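Local coordinates for protein DnaJ homolog subfamily C member 27-A (Xenopus laevis, PDB 6JMG) that binds GTP and a magnesium ion as a small GTPase of the Rab family and is possibly involved in regulating the MEK/ERK pathway, at residues K18-G23 against F70-H75; E84-T89 against A112-E117; I127-C132 against K156-F161. One frame throughout, in Å; residues are numbered along the deposited sequence.

Contact 1. Residues K18-G23 against F70-H75; sequences KVISMG and FDMAGH. With GTP (guanosine-5'-triphosphate), chain C.
K18 reaches across to the F70 ring and lays its aliphatic chain over it. From CB, the chain leaves with CG anti to the backbone N (chi1 168°), which sets CG 3.9 Å from F70 CE1. CD runs straight on, near D88 O, and CE settles over the ring face toward its rim, 4.1 Å from the centroid of F70, a CH-pi contact. The bend at chi4 leaves NZ high above the ring, where any cation-pi attraction is weak at most; its hydrogen bonds go to K87 O and T89 OG1. The two strands run parallel, and F70 N donates to V19 O at 2.8 Å, nearly straight, while the return bond from S21 N to F70 O is long and weak. The second strand then runs out into D71-M72-A73-G74, the DxxG motif that opens switch II in small GTPases, and the first into the P-loop at G23. S21 ties the two strands together near their ends: its OG accepts a hydrogen bond from M72 N at 2.8 Å and lies 2.9 Å from D71 OD1. D71 OD2 is hydrogen-bonded to S30 OG, a magnesium ligand, consistent with a second-shell place for D71, whose side chain is about 4 Å from the ion. I20 CG2 meets F70 CB at 3.9 Å. Further along the motif, G74 N hydrogen-bonds O2G of the GTP gamma-phosphate at 2.9 Å.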
loop_
_atom_site.group_PDB
_atom_site.type_symbol
_atom_site.label_atom_id
_atom_site.label_comp_id
_atom_site.label_asym_id
_atom_site.label_seq_id
_atom_site.Cartn_x
_atom_site.Cartn_y
_atom_site.Cartn_z
ATOM N N LYS A 18 -1.547 14.002 3.881
ATOM C CA LYS A 18 -1.515 14.131 2.434
ATOM C C LYS A 18 -2.265 12.952 1.808
ATOM O O LYS A 18 -2.001 11.794 2.146
ATOM C CB LYS A 18 -0.065 14.172 1.946
ATOM C CG LYS A 18 0.085 14.021 0.440
ATOM C CD LYS A 18 1.557 13.928 0.017
ATOM C CE LYS A 18 1.716 14.221 -1.459
ATOM N NZ LYS A 18 2.488 13.143 -2.095
ATOM N N VAL A 19 -3.212 13.247 0.920
ATOM C CA VAL A 19 -4.068 12.258 0.269
ATOM C C VAL A 19 -3.941 12.445 -1.238
ATOM O O VAL A 19 -3.956 13.582 -1.734
ATOM C CB VAL A 19 -5.540 12.403 0.712
ATOM C CG1 VAL A 19 -6.423 11.527 -0.120
ATOM C CG2 VAL A 19 -5.708 12.106 2.215
ATOM N N ILE A 20 -3.766 11.359 -1.973
ATOM C CA ILE A 20 -3.770 11.439 -3.422
ATOM C C ILE A 20 -4.831 10.505 -3.982
ATOM O O ILE A 20 -5.299 9.577 -3.313
ATOM C CB ILE A 20 -2.398 11.110 -4.017
ATOM C CG1 ILE A 20 -2.066 9.651 -3.785
ATOM C CG2 ILE A 20 -1.317 12.009 -3.409
ATOM C CD1 ILE A 20 -0.837 9.238 -4.565
ATOM N N SER A 21 -5.191 10.748 -5.238
ATOM C CA SER A 21 -6.125 9.907 -5.979
ATOM C C SER A 21 -5.427 9.273 -7.175
ATOM O O SER A 21 -4.669 9.938 -7.886
ATOM C CB SER A 21 -7.304 10.737 -6.480
ATOM O OG SER A 21 -6.833 11.685 -7.436
ATOM N N MET A 22 -5.720 8.008 -7.433
ATOM C CA MET A 22 -5.131 7.325 -8.573
ATOM C C MET A 22 -6.219 6.508 -9.263
ATOM O O MET A 22 -7.162 6.026 -8.624
ATOM C CB MET A 22 -3.948 6.409 -8.173
ATOM C CG MET A 22 -2.793 7.082 -7.442
ATOM S SD MET A 22 -1.421 6.013 -6.907
ATOM C CE MET A 22 -1.751 4.549 -7.843
ATOM N N GLY A 23 -6.072 6.356 -10.569
ATOM C CA GLY A 23 -6.971 5.558 -11.381
ATOM C C GLY A 23 -7.169 6.198 -12.746
ATOM O O GLY A 23 -6.877 7.378 -12.969
ATOM N N PHE A 70 -4.082 15.884 -3.358
ATOM C CA PHE A 70 -3.484 15.988 -4.687
ATOM C C PHE A 70 -4.307 15.059 -5.563
ATOM O O PHE A 70 -4.004 13.870 -5.697
ATOM C CB PHE A 70 -1.992 15.598 -4.684
ATOM C CG PHE A 70 -1.147 16.497 -3.835
ATOM C CD1 PHE A 70 -1.257 16.471 -2.446
ATOM C CD2 PHE A 70 -0.249 17.380 -4.417
ATOM C CE1 PHE A 70 -0.481 17.311 -1.652
ATOM C CE2 PHE A 70 0.528 18.207 -3.641
ATOM C CZ PHE A 70 0.410 18.177 -2.254
ATOM N N ASP A 71 -5.344 15.618 -6.168
ATOM C CA ASP A 71 -6.223 14.873 -7.054
ATOM C C ASP A 71 -5.498 14.736 -8.382
ATOM O O ASP A 71 -5.242 15.747 -9.045
ATOM C CB ASP A 71 -7.550 15.617 -7.179
ATOM C CG ASP A 71 -8.475 15.019 -8.221
ATOM O OD1 ASP A 71 -8.315 13.841 -8.586
ATOM O OD2 ASP A 71 -9.371 15.746 -8.683
ATOM N N MET A 72 -5.122 13.502 -8.754
ATOM C CA MET A 72 -4.262 13.309 -9.918
ATOM C C MET A 72 -5.088 13.061 -11.170
ATOM O O MET A 72 -6.183 12.499 -11.120
ATOM C CB MET A 72 -3.285 12.129 -9.738
ATOM C CG MET A 72 -2.430 12.107 -8.441
ATOM S SD MET A 72 -1.022 10.932 -8.442
ATOM C CE MET A 72 -1.758 9.442 -8.913
ATOM N N ALA A 73 -4.513 13.440 -12.306
ATOM C CA ALA A 73 -5.121 13.196 -13.603
ATOM C C ALA A 73 -4.799 11.776 -14.039
ATOM O O ALA A 73 -3.669 11.307 -13.883
ATOM C CB ALA A 73 -4.593 14.206 -14.614
ATOM N N GLY A 74 -5.795 11.078 -14.572
ATOM C CA GLY A 74 -5.622 9.659 -14.848
ATOM C C GLY A 74 -5.083 9.329 -16.227
ATOM O O GLY A 74 -4.606 8.222 -16.473
ATOM N N HIS A 75 -5.199 10.263 -17.147
ATOM C CA HIS A 75 -4.693 10.050 -18.488
ATOM C C HIS A 75 -3.181 9.805 -18.457
ATOM O O HIS A 75 -2.457 10.471 -17.708
ATOM C CB HIS A 75 -5.030 11.267 -19.354
ATOM C CG HIS A 75 -4.814 11.039 -20.811
ATOM N ND1 HIS A 75 -3.557 10.936 -21.364
ATOM C CD2 HIS A 75 -5.689 10.867 -21.827
ATOM C CE1 HIS A 75 -3.664 10.726 -22.660
ATOM N NE2 HIS A 75 -4.947 10.681 -22.968
HETATM P PG GTP C . -9.692 12.504 -14.792
HETATM O O1G GTP C . -9.463 13.678 -13.865
HETATM O O2G GTP C . -8.687 11.403 -14.563
HETATM O O3G GTP C . -9.595 12.978 -16.231
HETATM O O3B GTP C . -11.119 11.782 -14.542
HETATM P PB GTP C . -11.774 11.589 -13.084
HETATM O O1B GTP C . -11.358 10.280 -12.468
HETATM O O2B GTP C . -11.481 12.704 -12.107
HETATM O O3A GTP C . -13.342 11.466 -13.424
HETATM P PA GTP C . -14.410 12.585 -12.997
HETATM O O1A GTP C . -14.535 12.728 -11.500
HETATM O O2A GTP C . -14.092 13.915 -13.614
HETATM O "O5'" GTP C . -15.708 11.950 -13.672
HETATM C "C5'" GTP C . -15.687 11.610 -15.037
HETATM C "C4'" GTP C . -17.128 11.626 -15.534
HETATM O "O4'" GTP C . -17.816 10.589 -14.889
HETATM C "C3'" GTP C . -17.891 12.884 -15.200
HETATM O "O3'" GTP C . -18.741 13.062 -16.289
HETATM C "C2'" GTP C . -18.755 12.552 -14.007
HETATM O "O2'" GTP C . -20.027 13.161 -14.012
HETATM C "C1'" GTP C . -18.960 11.082 -14.200
HETATM N N9 GTP C . -19.085 10.383 -12.920
HETATM C C8 GTP C . -18.203 10.415 -11.869
HETATM N N7 GTP C . -18.675 9.589 -10.897
HETATM C C5 GTP C . -19.837 9.040 -11.320
HETATM C C6 GTP C . -20.715 8.143 -10.733
HETATM O O6 GTP C . -20.508 7.702 -9.605
HETATM N N1 GTP C . -21.828 7.728 -11.433
HETATM C C2 GTP C . -22.080 8.205 -12.696
HETATM N N2 GTP C . -23.170 7.797 -13.330
HETATM N N3 GTP C . -21.204 9.104 -13.282
HETATM C C4 GTP C . -20.104 9.517 -12.600
#

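Contact 2. Residues E84-T89 against A112-E117; sequences EFYKDT and AEMKQE
The Y86 ring rests one face squarely on M114: M114 CA stands over its centre, 3.9 Å from the centroid, as a CH-pi contact. At the ring's edge and in its plane lies E113 OE1, and E117 CB comes up obliquely to Y86 CD2. With chi1 near 180° (-173°), M114 sets its CG over CD1 at the rim of the same face and sends the extended chain past the ring; M114 SD ends 5.4 Å from the ring centroid in an oblique Met-aromatic contact, and CE goes on to T89 CB at 4.2 Å. The phenol is held at its far end, where Y86 OH donates to E113 OE1 at 2.7 Å. Ring and carboxylate planes are almost perpendicular, and the hydroxyl meets OE1 from 42° above the carboxylate plane. OE1 also takes a salt bridge from R82, so two donors steady it. At the other end of the residue, T89 OG1 hydrogen-bonds Y86 O at 2.6 Å, bridging the loop before strand 91-97. Y86 packs this loop, which follows helix 79-82, against helix 107-117, its ring also touching I20 of strand 15-22, while M114 reaches M22 of the same strand.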
loop_
_atom_site.group_PDB
_atom_site.type_symbol
_atom_site.label_atom_id
_atom_site.label_comp_id
_atom_site.label_asym_id
_atom_site.label_seq_id
_atom_site.Cartn_x
_atom_site.Cartn_y
_atom_site.Cartn_z
ATOM N N GLU A 84 5.924 13.542 -9.354
ATOM C CA GLU A 84 6.420 14.296 -8.211
ATOM C C GLU A 84 5.577 14.113 -6.954
ATOM O O GLU A 84 6.057 14.438 -5.858
ATOM C CB GLU A 84 6.486 15.792 -8.537
ATOM C CG GLU A 84 7.874 16.290 -8.945
ATOM C CD GLU A 84 8.879 16.328 -7.794
ATOM O OE1 GLU A 84 9.965 15.761 -7.983
ATOM O OE2 GLU A 84 8.620 16.934 -6.725
ATOM N N PHE A 85 4.339 13.619 -7.053
ATOM C CA PHE A 85 3.458 13.757 -5.905
ATOM C C PHE A 85 3.169 12.452 -5.177
ATOM O O PHE A 85 2.341 12.446 -4.260
ATOM C CB PHE A 85 2.168 14.452 -6.327
ATOM C CG PHE A 85 2.400 15.784 -6.956
ATOM C CD1 PHE A 85 2.669 16.900 -6.169
ATOM C CD2 PHE A 85 2.394 15.920 -8.335
ATOM C CE1 PHE A 85 2.884 18.127 -6.754
ATOM C CE2 PHE A 85 2.617 17.141 -8.923
ATOM C CZ PHE A 85 2.876 18.239 -8.149
ATOM N N TYR A 86 3.898 11.378 -5.472
ATOM C CA TYR A 86 3.655 10.140 -4.742
ATOM C C TYR A 86 4.352 10.129 -3.379
ATOM O O TYR A 86 3.885 9.453 -2.453
ATOM C CB TYR A 86 4.109 8.930 -5.562
ATOM C CG TYR A 86 3.280 8.577 -6.782
ATOM C CD1 TYR A 86 1.954 8.159 -6.667
ATOM C CD2 TYR A 86 3.844 8.603 -8.051
ATOM C CE1 TYR A 86 1.203 7.805 -7.793
ATOM C CE2 TYR A 86 3.104 8.252 -9.179
ATOM C CZ TYR A 86 1.791 7.856 -9.045
ATOM O OH TYR A 86 1.070 7.513 -10.170
ATOM N N LYS A 87 5.462 10.847 -3.228
ATOM C CA LYS A 87 6.230 10.741 -1.994
ATOM C C LYS A 87 5.476 11.323 -0.796
ATOM O O LYS A 87 4.687 12.261 -0.914
ATOM C CB LYS A 87 7.590 11.427 -2.133
ATOM C CG LYS A 87 7.633 12.614 -3.082
ATOM C CD LYS A 87 9.061 13.178 -3.209
ATOM C CE LYS A 87 9.082 14.514 -3.952
ATOM N NZ LYS A 87 9.401 14.310 -5.393
ATOM N N ASP A 88 5.766 10.767 0.377
ATOM C CA ASP A 88 5.224 11.232 1.654
ATOM C C ASP A 88 3.699 11.228 1.642
ATOM O O ASP A 88 3.042 12.175 2.060
ATOM C CB ASP A 88 5.785 12.616 2.001
ATOM C CG ASP A 88 5.214 13.176 3.288
ATOM O OD1 ASP A 88 5.299 12.489 4.336
ATOM O OD2 ASP A 88 4.652 14.294 3.240
ATOM N N THR A 89 3.130 10.127 1.182
ATOM C CA THR A 89 1.683 9.979 1.123
ATOM C C THR A 89 1.168 9.130 2.274
ATOM O O THR A 89 1.723 8.069 2.570
ATOM C CB THR A 89 1.291 9.351 -0.203
ATOM O OG1 THR A 89 1.704 10.227 -1.253
ATOM C CG2 THR A 89 -0.212 9.122 -0.263
ATOM N N ALA A 112 2.190 -0.285 -9.559
ATOM C CA ALA A 112 3.562 -0.336 -10.046
ATOM C C ALA A 112 4.127 1.063 -10.239
ATOM O O ALA A 112 5.281 1.337 -9.889
ATOM C CB ALA A 112 3.621 -1.119 -11.357
ATOM N N GLU A 113 3.323 1.964 -10.797
ATOM C CA GLU A 113 3.813 3.305 -11.071
ATOM C C GLU A 113 4.109 4.050 -9.779
ATOM O O GLU A 113 5.156 4.691 -9.650
ATOM C CB GLU A 113 2.793 4.055 -11.915
ATOM C CG GLU A 113 3.040 5.514 -11.974
ATOM C CD GLU A 113 2.147 6.172 -12.964
ATOM O OE1 GLU A 113 1.781 7.341 -12.728
ATOM O OE2 GLU A 113 1.802 5.506 -13.965
ATOM N N MET A 114 3.225 3.932 -8.797
ATOM C CA MET A 114 3.508 4.506 -7.490
ATOM C C MET A 114 4.729 3.855 -6.862
ATOM O O MET A 114 5.629 4.551 -6.379
ATOM C CB MET A 114 2.297 4.346 -6.564
ATOM C CG MET A 114 2.445 5.081 -5.230
ATOM S SD MET A 114 1.130 4.780 -4.038
ATOM C CE MET A 114 1.376 6.189 -2.982
ATOM N N LYS A 115 4.794 2.516 -6.891
ATOM C CA LYS A 115 5.887 1.818 -6.217
ATOM C C LYS A 115 7.254 2.216 -6.755
ATOM O O LYS A 115 8.219 2.261 -5.981
ATOM C CB LYS A 115 5.720 0.306 -6.326
ATOM C CG LYS A 115 5.177 -0.362 -5.083
ATOM C CD LYS A 115 4.845 -1.838 -5.340
ATOM C CE LYS A 115 3.949 -2.425 -4.251
ATOM N NZ LYS A 115 3.261 -3.679 -4.690
ATOM N N GLN A 116 7.381 2.530 -8.051
ATOM C CA GLN A 116 8.716 2.954 -8.458
ATOM C C GLN A 116 9.037 4.395 -8.100
ATOM O O GLN A 116 10.217 4.735 -7.981
ATOM C CB GLN A 116 9.034 2.723 -9.926
ATOM C CG GLN A 116 10.522 2.311 -9.828
ATOM C CD GLN A 116 11.250 2.007 -11.107
ATOM O OE1 GLN A 116 12.460 2.265 -11.215
ATOM N NE2 GLN A 116 10.549 1.427 -12.073
ATOM N N GLU A 117 8.042 5.266 -7.975
ATOM C CA GLU A 117 8.381 6.632 -7.614
ATOM C C GLU A 117 8.789 6.753 -6.155
ATOM O O GLU A 117 9.220 7.835 -5.738
ATOM C CB GLU A 117 7.213 7.564 -7.907
ATOM C CG GLU A 117 7.631 8.771 -8.705
ATOM C CD GLU A 117 8.476 8.404 -9.909
ATOM O OE1 GLU A 117 9.625 8.893 -9.978
ATOM O OE2 GLU A 117 7.984 7.642 -10.786
#

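Contact 3. Residues I127-C132 against K156-F161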
loop_
_atom_site.group_PDB
_atom_site.type_symbol
_atom_site.label_atom_id
_atom_site.label_comp_id
_atom_site.label_asym_id
_atom_site.label_seq_id
_atom_site.Cartn_x
_atom_site.Cartn_y
_atom_site.Cartn_z
ATOM N N ILE A 127 0.844 2.926 4.055
ATOM C CA ILE A 127 -0.073 3.831 3.394
ATOM C C ILE A 127 -1.451 3.193 3.408
ATOM O O ILE A 127 -1.592 2.008 3.094
ATOM C CB ILE A 127 0.381 4.123 1.958
ATOM C CG1 ILE A 127 1.794 4.697 1.987
ATOM C CG2 ILE A 127 -0.595 5.090 1.293
ATOM C CD1 ILE A 127 2.421 4.874 0.609
ATOM N N VAL A 128 -2.458 3.985 3.757
ATOM C CA VAL A 128 -3.844 3.547 3.714
ATOM C C VAL A 128 -4.398 3.730 2.306
ATOM O O VAL A 128 -4.343 4.828 1.736
ATOM C CB VAL A 128 -4.676 4.327 4.729
ATOM C CG1 VAL A 128 -6.156 4.009 4.527
ATOM C CG2 VAL A 128 -4.198 4.016 6.144
ATOM N N PHE A 129 -4.972 2.662 1.761
ATOM C CA PHE A 129 -5.608 2.665 0.454
ATOM C C PHE A 129 -7.100 2.444 0.629
ATOM O O PHE A 129 -7.517 1.479 1.283
ATOM C CB PHE A 129 -5.065 1.549 -0.444
ATOM C CG PHE A 129 -3.739 1.844 -1.074
ATOM C CD1 PHE A 129 -2.569 1.727 -0.344
ATOM C CD2 PHE A 129 -3.659 2.198 -2.417
ATOM C CE1 PHE A 129 -1.344 1.977 -0.932
ATOM C CE2 PHE A 129 -2.438 2.456 -3.008
ATOM C CZ PHE A 129 -1.276 2.345 -2.265
ATOM N N ALA A 130 -7.900 3.293 0.003
ATOM C CA ALA A 130 -9.318 3.023 -0.165
ATOM C C ALA A 130 -9.539 2.768 -1.647
ATOM O O ALA A 130 -9.342 3.664 -2.479
ATOM C CB ALA A 130 -10.170 4.175 0.357
ATOM N N VAL A 131 -9.888 1.533 -1.973
ATOM C CA VAL A 131 -10.282 1.171 -3.330
ATOM C C VAL A 131 -11.758 1.497 -3.497
ATOM O O VAL A 131 -12.605 1.028 -2.727
ATOM C CB VAL A 131 -10.003 -0.309 -3.628
ATOM C CG1 VAL A 131 -10.394 -0.627 -5.048
ATOM C CG2 VAL A 131 -8.535 -0.629 -3.407
ATOM N N CYS A 132 -12.070 2.305 -4.491
ATOM C CA CYS A 132 -13.453 2.676 -4.766
ATOM C C CYS A 132 -13.882 2.076 -6.097
ATOM O O CYS A 132 -13.362 2.443 -7.161
ATOM C CB CYS A 132 -13.627 4.198 -4.761
ATOM S SG CYS A 132 -13.146 4.948 -3.188
ATOM N N LYS A 156 -4.638 -7.202 -0.428
ATOM C CA LYS A 156 -3.451 -6.361 -0.354
ATOM C C LYS A 156 -3.443 -5.508 0.896
ATOM O O LYS A 156 -2.571 -4.658 1.046
ATOM C CB LYS A 156 -3.328 -5.485 -1.610
ATOM C CG LYS A 156 -3.036 -6.305 -2.874
ATOM C CD LYS A 156 -2.950 -5.443 -4.106
ATOM C CE LYS A 156 -3.181 -6.210 -5.418
ATOM N NZ LYS A 156 -4.285 -7.202 -5.365
ATOM N N GLY A 157 -4.399 -5.707 1.794
ATOM C CA GLY A 157 -4.509 -4.832 2.944
ATOM C C GLY A 157 -5.250 -3.538 2.692
ATOM O O GLY A 157 -5.202 -2.640 3.538
ATOM N N PHE A 158 -5.931 -3.412 1.561
ATOM C CA PHE A 158 -6.656 -2.199 1.218
ATOM C C PHE A 158 -8.093 -2.254 1.748
ATOM O O PHE A 158 -8.652 -3.319 2.004
ATOM C CB PHE A 158 -6.692 -2.017 -0.298
ATOM C CG PHE A 158 -5.335 -1.948 -0.954
ATOM C CD1 PHE A 158 -4.192 -1.663 -0.217
ATOM C CD2 PHE A 158 -5.210 -2.160 -2.332
ATOM C CE1 PHE A 158 -2.939 -1.573 -0.842
ATOM C CE2 PHE A 158 -3.964 -2.085 -2.971
ATOM C CZ PHE A 158 -2.830 -1.796 -2.227
ATOM N N LEU A 159 -8.689 -1.083 1.914
ATOM C CA LEU A 159 -10.122 -0.999 2.140
ATOM C C LEU A 159 -10.835 -1.049 0.799
ATOM O O LEU A 159 -10.294 -0.618 -0.222
ATOM C CB LEU A 159 -10.493 0.283 2.882
ATOM C CG LEU A 159 -9.768 0.504 4.203
ATOM C CD1 LEU A 159 -10.231 1.778 4.864
ATOM C CD2 LEU A 159 -10.038 -0.686 5.098
ATOM N N TYR A 160 -12.058 -1.577 0.804
ATOM C CA TYR A 160 -12.838 -1.719 -0.419
ATOM C C TYR A 160 -14.218 -1.140 -0.201
ATOM O O TYR A 160 -14.857 -1.410 0.820
ATOM C CB TYR A 160 -12.970 -3.170 -0.847
ATOM C CG TYR A 160 -13.866 -3.350 -2.050
ATOM C CD1 TYR A 160 -13.370 -3.193 -3.342
ATOM C CD2 TYR A 160 -15.204 -3.678 -1.903
ATOM C CE1 TYR A 160 -14.190 -3.372 -4.453
ATOM C CE2 TYR A 160 -16.037 -3.858 -3.016
ATOM C CZ TYR A 160 -15.525 -3.706 -4.282
ATOM O OH TYR A 160 -16.342 -3.870 -5.378
ATOM N N PHE A 161 -14.677 -0.341 -1.156
ATOM C CA PHE A 161 -16.002 0.246 -1.032
ATOM C C PHE A 161 -16.618 0.369 -2.401
ATOM O O PHE A 161 -15.942 0.706 -3.381
ATOM C CB PHE A 161 -15.997 1.634 -0.395
ATOM C CG PHE A 161 -15.734 1.627 1.065
ATOM C CD1 PHE A 161 -16.789 1.532 1.960
ATOM C CD2 PHE A 161 -14.425 1.733 1.549
ATOM C CE1 PHE A 161 -16.558 1.541 3.323
ATOM C CE2 PHE A 161 -14.182 1.738 2.902
ATOM C CZ PHE A 161 -15.252 1.641 3.796
#
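V131 N donates to L159 O at 2.8 Å, fairly straight at the hydrogen (164°) though tilted from the carbonyl plane. It belongs to the parallel ladder of a beta-alpha-beta unit, in which helix 146-154 links strand 128-134 to 159-163, the outermost strand on this side of the Ras-like sheet. One step earlier, L159 N binds F129 O at 2.9 Å. At the start of the ladder, F129 and F158 point the same way and form an offset stack, centroids 4.3 Å apart and planes 25° from parallel. F129 CB covers one face of the F158 ring near its rim and K156 CB the opposite face, so the ring is sandwiched; V131 CG2 adds a contact 3.8 Å from F158 CD2. With an alanine at F158, the F129 ring would probably lose its stacking partner, and a gap would open between F129 and K156 CB. G157, with positive phi, is the C-prime residue of the Schellman motif that ends the helix and turns the chain into F158. At the other end of the ladder, F161 N meets V131 O at 2.9 Å, nearly in line with the carbonyl bond.

All three contacts belong to the one GTPase domain, and contact 2 touches both of the others. Contacts 1 and 2 have centres 11 Å apart and meet directly: M22 SD packs against Y86 CE1 at 3.3 Å. Contact 2 also meets contact 3 where M114 SD lies 3.9 Å from F129 CZ and T89 O 3.4 Å from I127 CG1. Contacts 1 and 3 share the sheet, yet their nearest atoms stay about 5 Å apart. Only contact 1 bonds the nucleotide; the E113 side chain of contact 2 is about 11 Å from GTP, and the C132 side chain of contact 3 about 9 Å, on the strand that leads to N134, part of the predicted GTP site.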